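Local coordinates for p800 reaction center core protein (PDB 5V8K), which forms the homodimeric photosynthetic reaction center of a heliobacterium, carrying bacteriochlorophyll g antenna and electron-transfer pigments and a shared iron-sulfur cluster, at residues L365-I369 / F370-G374; G324-L327 / P328-S332; A212-F215 / A216-V219. All blocks are in the same frame, centred on the assembly; numbering follows the deposited sequence.

Interaction 1 (L365-I369 / F370-G374); sequences LHDAI and FGSKG. With GBF (Bacteriochlorophyll g), chain Y.
His366 and Ser372 meet at the C-terminal end of the short helix 364-370, where the chain turns out of the helix and an axial histidine holds a bacteriochlorophyll g. NE2 of His366 binds the magnesium at 2.4 Å, while ND1 on the far side of the imidazole donates to Ser372 OG at 2.7 Å. That hydroxyl in turn donates a hydrogen bond to Asp367 OD1, 2.6 Å away, so the serine and aspartate fix the rotation of the ligating ring and probably make it a more electron-rich ligand. Ser372 can do both jobs because chi1 of 57° sets OG between its backbone N and carbonyl carbon, facing back to the helix.

Packing is tightest beside the pigment. The edge of Phe370 points at the imidazole face in an edge-to-face pair, with planes at 59° and CD2 over the ring centre. One face of the phenyl ring lies against the macrocycle, CZ being 3.3 Å from the methine carbon CHD; Ile369 CG2 covers the opposite face in a CH-pi contact.

Gly371, with positive phi, ends the helix as its N bonds to Asp367 O. The looser side is at Asp367, itself partly exposed, and Lys373 is exposed there. Asp367 OD1 additionally accepts from Thr363 OG1 and, on its syn side, from Gly374 N at 3.1 Å, while a water bridges Asp367 OD2, 2.6 Å away, to the carbonyl oxygen of Gly374.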
loop_
_atom_site.group_PDB
_atom_site.type_symbol
_atom_site.label_atom_id
_atom_site.label_comp_id
_atom_site.label_asym_id
_atom_site.label_seq_id
_atom_site.Cartn_x
_atom_site.Cartn_y
_atom_site.Cartn_z
ATOM N N LEU A 365 -25.909 -9.445 -24.276
ATOM C CA LEU A 365 -27.129 -9.457 -23.482
ATOM C C LEU A 365 -27.535 -8.039 -23.082
ATOM O O LEU A 365 -28.706 -7.656 -23.186
ATOM C CB LEU A 365 -26.934 -10.333 -22.254
ATOM C CG LEU A 365 -28.003 -10.178 -21.176
ATOM C CD1 LEU A 365 -29.372 -10.600 -21.695
ATOM C CD2 LEU A 365 -27.603 -11.027 -19.977
ATOM N N HIS A 366 -26.565 -7.259 -22.618
ATOM C CA HIS A 366 -26.797 -5.852 -22.329
ATOM C C HIS A 366 -27.273 -5.097 -23.571
ATOM O O HIS A 366 -28.233 -4.323 -23.497
ATOM C CB HIS A 366 -25.519 -5.252 -21.767
ATOM C CG HIS A 366 -25.731 -3.940 -21.112
ATOM N ND1 HIS A 366 -25.968 -2.795 -21.835
ATOM C CD2 HIS A 366 -25.782 -3.586 -19.806
ATOM C CE1 HIS A 366 -26.124 -1.785 -21.001
ATOM N NE2 HIS A 366 -26.039 -2.244 -19.769
ATOM N N ASP A 367 -26.665 -5.366 -24.733
ATOM C CA ASP A 367 -27.053 -4.676 -25.960
ATOM C C ASP A 367 -28.495 -4.991 -26.329
ATOM O O ASP A 367 -29.266 -4.094 -26.683
ATOM C CB ASP A 367 -26.150 -5.075 -27.126
ATOM C CG ASP A 367 -24.690 -4.708 -26.920
ATOM O OD1 ASP A 367 -24.344 -3.967 -25.950
ATOM O OD2 ASP A 367 -23.890 -5.172 -27.782
ATOM N N ALA A 368 -28.886 -6.264 -26.230
ATOM C CA ALA A 368 -30.235 -6.640 -26.630
ATOM C C ALA A 368 -31.279 -5.994 -25.729
ATOM O O ALA A 368 -32.392 -5.728 -26.172
ATOM C CB ALA A 368 -30.397 -8.170 -26.618
ATOM N N ILE A 369 -30.951 -5.752 -24.470
ATOM C CA ILE A 369 -31.946 -5.288 -23.509
ATOM C C ILE A 369 -31.965 -3.764 -23.401
ATOM O O ILE A 369 -33.034 -3.168 -23.257
ATOM C CB ILE A 369 -31.682 -5.961 -22.147
ATOM C CG1 ILE A 369 -31.900 -7.463 -22.304
ATOM C CG2 ILE A 369 -32.569 -5.344 -21.034
ATOM C CD1 ILE A 369 -31.781 -8.228 -21.040
ATOM N N PHE A 370 -30.802 -3.108 -23.483
ATOM C CA PHE A 370 -30.716 -1.669 -23.259
ATOM C C PHE A 370 -30.293 -0.853 -24.475
ATOM O O PHE A 370 -30.360 0.371 -24.415
ATOM C CB PHE A 370 -29.748 -1.380 -22.112
ATOM C CG PHE A 370 -30.088 -2.081 -20.843
ATOM C CD1 PHE A 370 -31.304 -1.869 -20.223
ATOM C CD2 PHE A 370 -29.173 -2.939 -20.249
ATOM C CE1 PHE A 370 -31.612 -2.514 -19.036
ATOM C CE2 PHE A 370 -29.471 -3.589 -19.072
ATOM C CZ PHE A 370 -30.687 -3.383 -18.459
ATOM N N GLY A 371 -29.852 -1.471 -25.557
ATOM C CA GLY A 371 -29.525 -0.741 -26.771
ATOM C C GLY A 371 -28.099 -0.249 -26.869
ATOM O O GLY A 371 -27.778 0.508 -27.789
ATOM N N SER A 372 -27.232 -0.660 -25.959
ATOM C CA SER A 372 -25.806 -0.439 -26.120
ATOM C C SER A 372 -25.231 -1.282 -27.262
ATOM O O SER A 372 -25.900 -2.133 -27.869
ATOM C CB SER A 372 -25.089 -0.791 -24.824
ATOM O OG SER A 372 -25.363 -2.158 -24.436
ATOM N N LYS A 373 -23.942 -1.057 -27.521
ATOM C CA LYS A 373 -23.139 -1.887 -28.426
ATOM C C LYS A 373 -21.718 -1.989 -27.836
ATOM O O LYS A 373 -20.765 -1.345 -28.279
ATOM C CB LYS A 373 -23.138 -1.321 -29.839
ATOM C CG LYS A 373 -22.498 -2.244 -30.831
ATOM C CD LYS A 373 -23.321 -2.348 -32.081
ATOM C CE LYS A 373 -22.485 -2.874 -33.245
ATOM N NZ LYS A 373 -22.734 -2.043 -34.461
ATOM N N GLY A 374 -21.581 -2.808 -26.810
ATOM C CA GLY A 374 -20.380 -2.802 -26.004
ATOM C C GLY A 374 -19.227 -3.592 -26.586
ATOM O O GLY A 374 -19.360 -4.385 -27.504
HETATM MG MG GBF Y . -25.764 -0.725 -17.884
HETATM C CHA GBF Y . -26.849 1.790 -20.042
HETATM C CHB GBF Y . -22.632 0.244 -18.493
HETATM C CHC GBF Y . -24.931 -2.754 -15.231
HETATM C CHD GBF Y . -29.207 -0.936 -16.821
HETATM N NA GBF Y . -24.929 0.677 -19.031
HETATM C C1A GBF Y . -25.391 1.470 -20.004
HETATM C C2A GBF Y . -24.426 2.463 -20.604
HETATM C C3A GBF Y . -23.161 1.667 -20.373
HETATM C C4A GBF Y . -23.601 0.828 -19.226
HETATM C CMA GBF Y . -22.843 0.785 -21.598
HETATM C CAA GBF Y . -24.331 3.896 -20.058
HETATM C CBA GBF Y . -24.406 3.944 -18.541
HETATM C CGA GBF Y . -23.090 3.628 -17.861
HETATM O O1A GBF Y . -22.005 3.889 -18.343
HETATM O O2A GBF Y . -23.125 3.132 -16.508
HETATM N NB GBF Y . -24.009 -1.157 -16.977
HETATM C C1B GBF Y . -22.807 -0.735 -17.394
HETATM C C2B GBF Y . -21.846 -1.325 -16.577
HETATM C C3B GBF Y . -22.492 -2.151 -15.678
HETATM C C4B GBF Y . -23.855 -2.060 -15.976
HETATM C CMB GBF Y . -20.353 -1.113 -16.627
HETATM C CAB GBF Y . -21.706 -2.896 -14.678
HETATM C CBB GBF Y . -22.086 -3.592 -13.655
HETATM N NC GBF Y . -26.834 -1.612 -16.398
HETATM C C1C GBF Y . -26.355 -2.426 -15.452
HETATM C C2C GBF Y . -27.169 -3.144 -14.440
HETATM C C3C GBF Y . -28.364 -2.500 -15.015
HETATM C C4C GBF Y . -28.154 -1.670 -16.109
HETATM C CMC GBF Y . -27.036 -4.652 -14.713
HETATM C CAC GBF Y . -29.739 -2.711 -14.500
HETATM C CBC GBF Y . -30.024 -3.594 -13.324
HETATM N ND GBF Y . -27.578 0.093 -18.224
HETATM C C1D GBF Y . -28.848 0.021 -17.870
HETATM C C2D GBF Y . -30.000 0.929 -18.545
HETATM C C3D GBF Y . -29.026 1.508 -19.330
HETATM C C4D GBF Y . -27.685 1.086 -19.179
HETATM C CMD GBF Y . -31.479 1.130 -18.436
HETATM C CAD GBF Y . -29.072 2.386 -20.512
HETATM O OBD GBF Y . -29.896 3.275 -20.903
HETATM C CBD GBF Y . -27.661 2.637 -20.936
HETATM C CGD GBF Y . -27.497 2.223 -22.361
HETATM O O1D GBF Y . -27.217 1.060 -22.684
HETATM O O2D GBF Y . -27.735 3.215 -23.362
HETATM C CED GBF Y . -27.629 2.784 -24.713
HETATM C C1 GBF Y . -21.913 2.823 -15.826
HETATM C C2 GBF Y . -22.226 2.709 -14.368
HETATM C C3 GBF Y . -21.297 2.324 -13.493
HETATM C C4 GBF Y . -19.934 1.954 -13.972
HETATM C C5 GBF Y . -21.639 2.244 -12.026
HETATM C C6 GBF Y . -21.758 0.761 -11.616
HETATM C C7 GBF Y . -21.996 0.622 -10.120
HETATM C C8 GBF Y . -22.846 -0.293 -9.598
HETATM C C9 GBF Y . -23.605 -1.266 -10.471
HETATM C C10 GBF Y . -23.042 -0.449 -8.109
HETATM C C11 GBF Y . -23.213 0.809 -7.336
HETATM C C12 GBF Y . -23.742 0.544 -5.941
HETATM C C13 GBF Y . -24.156 1.550 -5.149
HETATM C C14 GBF Y . -24.674 1.232 -3.783
HETATM C C15 GBF Y . -24.105 2.997 -5.602
HETATM O O HOH W 1 -21.338 -5.808 -27.931
#

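Interaction 2 (G324-L327 / P328-S332); sequences GAFL and PIFVS. With GBF (Bacteriochlorophyll g), chain B.
Phe326 and Phe330 project one turn apart from a proline-kinked stretch in the part of helix 311-344 predicted to cross the membrane and form a stepped aromatic surface for a bacteriochlorophyll g. Both side chains reach out the same way. Their rings are tilted by only 23° but slid past each other, with centroids 5.8 Å apart, so they barely overlap, the nearest atoms being Phe326 CZ and Phe330 CD2.

The pigment follows this surface. Phe326, its CG anti to the backbone N (chi1 -176°), lays one face against the macrocycle, CD1 lying 3.3 Å from the ring carbon CAD. Phe330 takes the start of the tail, with CE1 3.6 Å from C2, and Leu327 CD1 reaches the carbonyl oxygen O1A of the ester that links macrocycle and tail.

Pro328 is the bump on the backbone. Its ring nitrogen has no hydrogen for the turn before, and CG sits 3.0 Å from Gly324 O, where the missing bond would have been. Helical bonding resumes at Ile329 N. Elsewhere around the helix, Ala325, Val331 and Ser332 pack on helix 376-401. Ser332 N and OG reach Pro328 O from opposite faces of its carbonyl plane, each at 2.9 Å.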
loop_
_atom_site.group_PDB
_atom_site.type_symbol
_atom_site.label_atom_id
_atom_site.label_comp_id
_atom_site.label_asym_id
_atom_site.label_seq_id
_atom_site.Cartn_x
_atom_site.Cartn_y
_atom_site.Cartn_z
ATOM N N GLY A 324 -20.454 -16.367 -6.631
ATOM C CA GLY A 324 -20.900 -15.197 -7.367
ATOM C C GLY A 324 -19.838 -14.124 -7.484
ATOM O O GLY A 324 -19.899 -13.299 -8.395
ATOM N N ALA A 325 -18.858 -14.129 -6.592
ATOM C CA ALA A 325 -17.705 -13.259 -6.730
ATOM C C ALA A 325 -16.622 -13.909 -7.577
ATOM O O ALA A 325 -16.087 -13.265 -8.492
ATOM C CB ALA A 325 -17.135 -12.915 -5.357
ATOM N N PHE A 326 -16.322 -15.187 -7.289
ATOM C CA PHE A 326 -15.200 -15.884 -7.904
ATOM C C PHE A 326 -15.324 -15.923 -9.418
ATOM O O PHE A 326 -14.374 -15.611 -10.138
ATOM C CB PHE A 326 -15.070 -17.327 -7.397
ATOM C CG PHE A 326 -13.871 -18.008 -7.948
ATOM C CD1 PHE A 326 -12.663 -17.879 -7.343
ATOM C CD2 PHE A 326 -13.950 -18.711 -9.116
ATOM C CE1 PHE A 326 -11.555 -18.465 -7.865
ATOM C CE2 PHE A 326 -12.832 -19.330 -9.639
ATOM C CZ PHE A 326 -11.627 -19.191 -9.001
ATOM N N LEU A 327 -16.452 -16.375 -9.922
ATOM C CA LEU A 327 -16.554 -16.588 -11.357
ATOM C C LEU A 327 -16.395 -15.291 -12.149
ATOM O O LEU A 327 -15.571 -15.261 -13.080
ATOM C CB LEU A 327 -17.872 -17.304 -11.672
ATOM C CG LEU A 327 -18.100 -17.585 -13.164
ATOM C CD1 LEU A 327 -16.912 -18.349 -13.704
ATOM C CD2 LEU A 327 -19.361 -18.398 -13.402
ATOM N N PRO A 328 -17.124 -14.209 -11.863
ATOM C CA PRO A 328 -16.938 -12.989 -12.685
ATOM C C PRO A 328 -15.580 -12.310 -12.491
ATOM O O PRO A 328 -15.049 -11.746 -13.451
ATOM C CB PRO A 328 -18.095 -12.087 -12.255
ATOM C CG PRO A 328 -18.514 -12.609 -10.911
ATOM C CD PRO A 328 -18.270 -14.085 -10.938
ATOM N N ILE A 329 -14.997 -12.377 -11.295
ATOM C CA ILE A 329 -13.636 -11.894 -11.085
ATOM C C ILE A 329 -12.651 -12.709 -11.905
ATOM O O ILE A 329 -11.734 -12.168 -12.529
ATOM C CB ILE A 329 -13.277 -11.932 -9.585
ATOM C CG1 ILE A 329 -14.119 -10.930 -8.784
ATOM C CG2 ILE A 329 -11.816 -11.696 -9.371
ATOM C CD1 ILE A 329 -13.884 -9.482 -9.149
ATOM N N PHE A 330 -12.791 -14.037 -11.865
ATOM C CA PHE A 330 -11.891 -14.885 -12.621
ATOM C C PHE A 330 -11.953 -14.537 -14.093
ATOM O O PHE A 330 -10.918 -14.411 -14.746
ATOM C CB PHE A 330 -12.240 -16.373 -12.408
ATOM C CG PHE A 330 -11.308 -17.326 -13.118
ATOM C CD1 PHE A 330 -11.536 -17.692 -14.424
ATOM C CD2 PHE A 330 -10.190 -17.804 -12.489
ATOM C CE1 PHE A 330 -10.676 -18.569 -15.088
ATOM C CE2 PHE A 330 -9.306 -18.685 -13.144
ATOM C CZ PHE A 330 -9.562 -19.059 -14.448
ATOM N N VAL A 331 -13.157 -14.391 -14.631
ATOM C CA VAL A 331 -13.324 -14.091 -16.047
ATOM C C VAL A 331 -12.751 -12.706 -16.385
ATOM O O VAL A 331 -11.963 -12.563 -17.332
ATOM C CB VAL A 331 -14.815 -14.197 -16.424
ATOM C CG1 VAL A 331 -15.076 -13.610 -17.758
ATOM C CG2 VAL A 331 -15.278 -15.673 -16.438
ATOM N N SER A 332 -13.124 -11.675 -15.599
ATOM C CA SER A 332 -12.741 -10.293 -15.897
ATOM C C SER A 332 -11.242 -10.079 -15.677
ATOM O O SER A 332 -10.534 -9.676 -16.599
ATOM C CB SER A 332 -13.571 -9.305 -15.053
ATOM O OG SER A 332 -13.346 -9.439 -13.657
HETATM MG MG GBF B . -10.977 -23.686 -6.324
HETATM C CHA GBF B . -13.804 -21.596 -5.954
HETATM C CHB GBF B . -12.744 -25.701 -8.197
HETATM C CHC GBF B . -7.948 -25.058 -7.223
HETATM C CHD GBF B . -9.163 -21.058 -4.716
HETATM N NA GBF B . -12.853 -23.689 -6.908
HETATM C C1A GBF B . -13.906 -22.869 -6.764
HETATM C C2A GBF B . -15.134 -23.181 -7.564
HETATM C C3A GBF B . -14.877 -24.684 -7.807
HETATM C C4A GBF B . -13.394 -24.690 -7.616
HETATM C CMA GBF B . -15.461 -25.696 -6.833
HETATM C CAA GBF B . -14.955 -22.278 -8.762
HETATM C CBA GBF B . -15.489 -22.744 -10.068
HETATM C CGA GBF B . -15.157 -21.657 -11.034
HETATM O O1A GBF B . -15.944 -20.745 -11.173
HETATM O O2A GBF B . -14.023 -21.788 -11.934
HETATM N NB GBF B . -10.439 -25.119 -7.647
HETATM C C1B GBF B . -11.301 -25.963 -8.214
HETATM C C2B GBF B . -10.598 -26.974 -8.871
HETATM C C3B GBF B . -9.270 -26.737 -8.592
HETATM C C4B GBF B . -9.217 -25.617 -7.756
HETATM C CMB GBF B . -11.149 -28.066 -9.741
HETATM C CAB GBF B . -8.114 -27.522 -9.046
HETATM C CBB GBF B . -8.037 -28.651 -9.744
HETATM N NC GBF B . -9.017 -23.171 -6.027
HETATM C C1C GBF B . -7.936 -23.825 -6.420
HETATM C C2C GBF B . -6.545 -23.486 -6.038
HETATM C C3C GBF B . -7.053 -22.292 -5.348
HETATM C C4C GBF B . -8.436 -22.153 -5.340
HETATM C CMC GBF B . -6.025 -24.509 -5.019
HETATM C CAC GBF B . -6.193 -21.311 -4.630
HETATM C CBC GBF B . -4.676 -21.371 -4.583
HETATM N ND GBF B . -11.246 -21.802 -5.629
HETATM C C1D GBF B . -10.602 -20.935 -4.901
HETATM C C2D GBF B . -11.366 -19.708 -4.195
HETATM C C3D GBF B . -12.569 -20.144 -4.713
HETATM C C4D GBF B . -12.537 -21.295 -5.503
HETATM C CMD GBF B . -10.955 -18.570 -3.357
HETATM C CAD GBF B . -13.914 -19.554 -4.795
HETATM O OBD GBF B . -14.549 -18.714 -4.050
HETATM C CBD GBF B . -14.743 -20.542 -5.531
HETATM C CGD GBF B . -15.679 -21.220 -4.602
HETATM O O1D GBF B . -15.274 -22.028 -3.779
HETATM O O2D GBF B . -17.069 -20.972 -4.606
HETATM C CED GBF B . -17.667 -21.289 -3.354
HETATM C C1 GBF B . -13.971 -20.997 -13.119
HETATM C C2 GBF B . -12.737 -21.238 -13.958
HETATM C C3 GBF B . -12.713 -22.121 -14.964
HETATM C C4 GBF B . -11.453 -22.297 -15.769
HETATM C C5 GBF B . -13.935 -22.957 -15.277
#

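Interaction 3 (A212-F215 / A216-V219); sequences AFHF and ATVV. With GBF (Bacteriochlorophyll g), chain U.
His214 and Thr217 together hold the water that serves as the axial ligand of a bacteriochlorophyll g. The water oxygen lies 2.3 Å from the magnesium. His214 ND1 meets it at 2.6 Å, near the plane of the imidazole, and Thr217 OG1 accepts a hydrogen bond from it at 2.9 Å. The threonine hydroxyl spends its own proton on His214 O, 2.7 Å away, which leaves oxygen lone-pair density for the water. OG1 lies between the backbone N and carbonyl carbon of Thr217 (chi1 64°), which turns it back toward this carbonyl. His214 O therefore carries two donors: Val218 N approaches within 18° of the C=O direction, whereas the hydroxyl comes in from the side, at a C=O...O angle of 118°.

The other nitrogen of the imidazole, NE2, makes a weak hydrogen bond of 3.0 Å to the ester carbonyl O1D of the same pigment. One histidine thus touches both the metal's water and the rim of the macrocycle, a pairing that should limit rotation of the ring.

Farther out, the contact becomes apolar. Phe213 turns its edge toward the pigment, bringing CZ to 3.5 Å from the methyl carbon CMB, and Thr217 CG2 lies beside this phenyl ring and touches both it, 3.7 Å from Phe213 CE2, and the macrocycle. The two side chains cross at about a right angle. Away from this pigment, Ala212, Phe215 and Val219 pack on helix 258-291, and Ala216 borders another bacteriochlorophyll. The whole is a water-mediated axial site for a chlorophyll-type pigment, built on successive turns of helix 200-224, which is predicted to span the membrane.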
loop_
_atom_site.group_PDB
_atom_site.type_symbol
_atom_site.label_atom_id
_atom_site.label_comp_id
_atom_site.label_asym_id
_atom_site.label_seq_id
_atom_site.Cartn_x
_atom_site.Cartn_y
_atom_site.Cartn_z
ATOM N N ALA A 212 -29.325 3.715 -0.352
ATOM C CA ALA A 212 -28.186 3.240 -1.133
ATOM C C ALA A 212 -28.619 2.861 -2.540
ATOM O O ALA A 212 -27.935 3.166 -3.519
ATOM C CB ALA A 212 -27.530 2.042 -0.442
ATOM N N PHE A 213 -29.763 2.198 -2.653
ATOM C CA PHE A 213 -30.301 1.845 -3.954
ATOM C C PHE A 213 -30.704 3.081 -4.752
ATOM O O PHE A 213 -30.507 3.121 -5.972
ATOM C CB PHE A 213 -31.480 0.900 -3.786
ATOM C CG PHE A 213 -32.052 0.478 -5.071
ATOM C CD1 PHE A 213 -31.484 -0.550 -5.810
ATOM C CD2 PHE A 213 -33.120 1.148 -5.580
ATOM C CE1 PHE A 213 -32.028 -0.906 -7.031
ATOM C CE2 PHE A 213 -33.647 0.829 -6.788
ATOM C CZ PHE A 213 -33.118 -0.179 -7.527
ATOM N N HIS A 214 -31.264 4.097 -4.085
ATOM C CA HIS A 214 -31.522 5.382 -4.737
ATOM C C HIS A 214 -30.224 5.981 -5.270
ATOM O O HIS A 214 -30.163 6.449 -6.407
ATOM C CB HIS A 214 -32.188 6.336 -3.744
ATOM C CG HIS A 214 -33.655 6.107 -3.538
ATOM N ND1 HIS A 214 -34.490 5.629 -4.525
ATOM C CD2 HIS A 214 -34.441 6.309 -2.450
ATOM C CE1 HIS A 214 -35.727 5.550 -4.057
ATOM N NE2 HIS A 214 -35.726 5.967 -2.803
ATOM N N PHE A 215 -29.166 5.960 -4.460
ATOM C CA PHE A 215 -27.875 6.464 -4.916
ATOM C C PHE A 215 -27.437 5.793 -6.209
ATOM O O PHE A 215 -26.954 6.457 -7.140
ATOM C CB PHE A 215 -26.792 6.240 -3.855
ATOM C CG PHE A 215 -26.670 7.309 -2.836
ATOM C CD1 PHE A 215 -26.069 8.522 -3.162
ATOM C CD2 PHE A 215 -27.065 7.091 -1.531
ATOM C CE1 PHE A 215 -25.901 9.498 -2.220
ATOM C CE2 PHE A 215 -26.906 8.066 -0.575
ATOM C CZ PHE A 215 -26.330 9.272 -0.907
ATOM N N ALA A 216 -27.555 4.457 -6.272
ATOM C CA ALA A 216 -27.178 3.747 -7.487
ATOM C C ALA A 216 -28.041 4.174 -8.670
ATOM O O ALA A 216 -27.526 4.346 -9.782
ATOM C CB ALA A 216 -27.265 2.235 -7.269
ATOM N N THR A 217 -29.354 4.360 -8.469
ATOM C CA THR A 217 -30.159 4.820 -9.595
ATOM C C THR A 217 -29.748 6.233 -10.005
ATOM O O THR A 217 -29.832 6.586 -11.187
ATOM C CB THR A 217 -31.665 4.754 -9.287
ATOM O OG1 THR A 217 -32.036 5.635 -8.220
ATOM C CG2 THR A 217 -32.060 3.364 -8.935
ATOM N N VAL A 218 -29.262 7.035 -9.059
ATOM C CA VAL A 218 -28.841 8.386 -9.392
ATOM C C VAL A 218 -27.537 8.366 -10.185
ATOM O O VAL A 218 -27.359 9.152 -11.123
ATOM C CB VAL A 218 -28.728 9.244 -8.120
ATOM C CG1 VAL A 218 -28.026 10.588 -8.437
ATOM C CG2 VAL A 218 -30.116 9.508 -7.552
ATOM N N VAL A 219 -26.593 7.505 -9.793
ATOM C CA VAL A 219 -25.357 7.324 -10.558
ATOM C C VAL A 219 -25.681 7.038 -12.023
ATOM O O VAL A 219 -25.164 7.695 -12.934
ATOM C CB VAL A 219 -24.498 6.205 -9.931
ATOM C CG1 VAL A 219 -23.350 5.755 -10.872
ATOM C CG2 VAL A 219 -23.887 6.686 -8.650
HETATM MG MG GBF U . -36.618 4.910 -8.207
HETATM C CHA GBF U . -39.024 5.540 -5.686
HETATM C CHB GBF U . -37.083 1.679 -7.655
HETATM C CHC GBF U . -35.053 4.440 -11.252
HETATM C CHD GBF U . -37.060 8.380 -9.115
HETATM N NA GBF U . -37.597 3.868 -6.834
HETATM C C1A GBF U . -38.497 4.160 -5.877
HETATM C C2A GBF U . -39.103 3.058 -5.053
HETATM C C3A GBF U . -38.137 1.939 -5.465
HETATM C C4A GBF U . -37.578 2.531 -6.738
HETATM C CMA GBF U . -37.043 1.710 -4.420
HETATM C CAA GBF U . -40.557 2.665 -5.319
HETATM C CBA GBF U . -41.016 1.577 -4.356
HETATM C CGA GBF U . -41.632 2.161 -3.113
HETATM O O1A GBF U . -41.246 3.228 -2.661
HETATM O O2A GBF U . -42.295 1.245 -2.211
HETATM N NB GBF U . -36.159 3.260 -9.306
HETATM C C1B GBF U . -36.353 1.999 -8.911
HETATM C C2B GBF U . -35.770 1.129 -9.833
HETATM C C3B GBF U . -35.212 1.919 -10.833
HETATM C C4B GBF U . -35.473 3.255 -10.452
HETATM C CMB GBF U . -35.779 -0.378 -9.739
HETATM C CAB GBF U . -34.471 1.463 -12.042
HETATM C CBB GBF U . -34.036 0.254 -12.331
HETATM N NC GBF U . -36.178 6.133 -9.789
HETATM C C1C GBF U . -35.501 5.797 -10.888
HETATM C C2C GBF U . -35.096 6.750 -11.954
HETATM C C3C GBF U . -35.773 7.833 -11.232
HETATM C C4C GBF U . -36.353 7.467 -10.014
HETATM C CMC GBF U . -33.582 6.909 -11.929
HETATM C CAC GBF U . -35.792 9.234 -11.725
HETATM C CBC GBF U . -35.178 9.649 -13.044
HETATM N ND GBF U . -37.679 6.556 -7.677
HETATM C C1D GBF U . -37.806 7.845 -7.972
HETATM C C2D GBF U . -38.764 8.841 -7.132
HETATM C C3D GBF U . -39.134 7.763 -6.329
HETATM C C4D GBF U . -38.553 6.496 -6.594
HETATM C CMD GBF U . -39.108 10.306 -7.181
HETATM C CAD GBF U . -40.001 7.582 -5.149
HETATM O OBD GBF U . -40.793 8.349 -4.491
HETATM C CBD GBF U . -40.055 6.132 -4.808
HETATM C CGD GBF U . -39.824 5.965 -3.338
HETATM O O1D GBF U . -38.743 5.625 -2.845
HETATM O O2D GBF U . -40.944 6.290 -2.479
HETATM C CED GBF U . -40.913 5.884 -1.109
HETATM C C1 GBF U . -42.672 1.681 -0.905
HETATM C C2 GBF U . -42.636 0.517 0.067
HETATM C C3 GBF U . -43.603 -0.408 0.050
HETATM C C4 GBF U . -44.725 -0.294 -0.936
HETATM C C5 GBF U . -43.589 -1.562 1.022
HETATM C C6 GBF U . -42.384 -2.476 0.847
HETATM C C7 GBF U . -42.031 -2.635 -0.619
HETATM C C8 GBF U . -40.843 -3.124 -0.988
HETATM C C9 GBF U . -39.832 -3.519 0.049
HETATM C C10 GBF U . -40.520 -3.243 -2.455
HETATM C C11 GBF U . -39.282 -2.389 -2.715
HETATM C C12 GBF U . -38.732 -2.661 -4.097
HETATM C C13 GBF U . -37.503 -2.232 -4.393
HETATM C C14 GBF U . -36.728 -1.497 -3.351
HETATM C C15 GBF U . -36.889 -2.468 -5.753
HETATM O O HOH W 2 -34.622 5.129 -7.062
#

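From the N terminus, interaction 3 comes first, on helix 200-224, followed by interaction 2 on helix 311-344 and interaction 1 at the end of helix 364-370. They lie in series, with none nested in or crossing another. Interactions 2 and 3 each join successive turns within a helix, while interaction 1 closes the turn leading toward helix 376-401. That same helix packs against interaction 2, whereas interaction 3 faces helix 258-291. Nearest atoms are about 12 Å apart between interactions 1 and 2 and between 1 and 3, and about 17 Å between 2 and 3, so the contacts form three separate pigment-binding places in one helical protein.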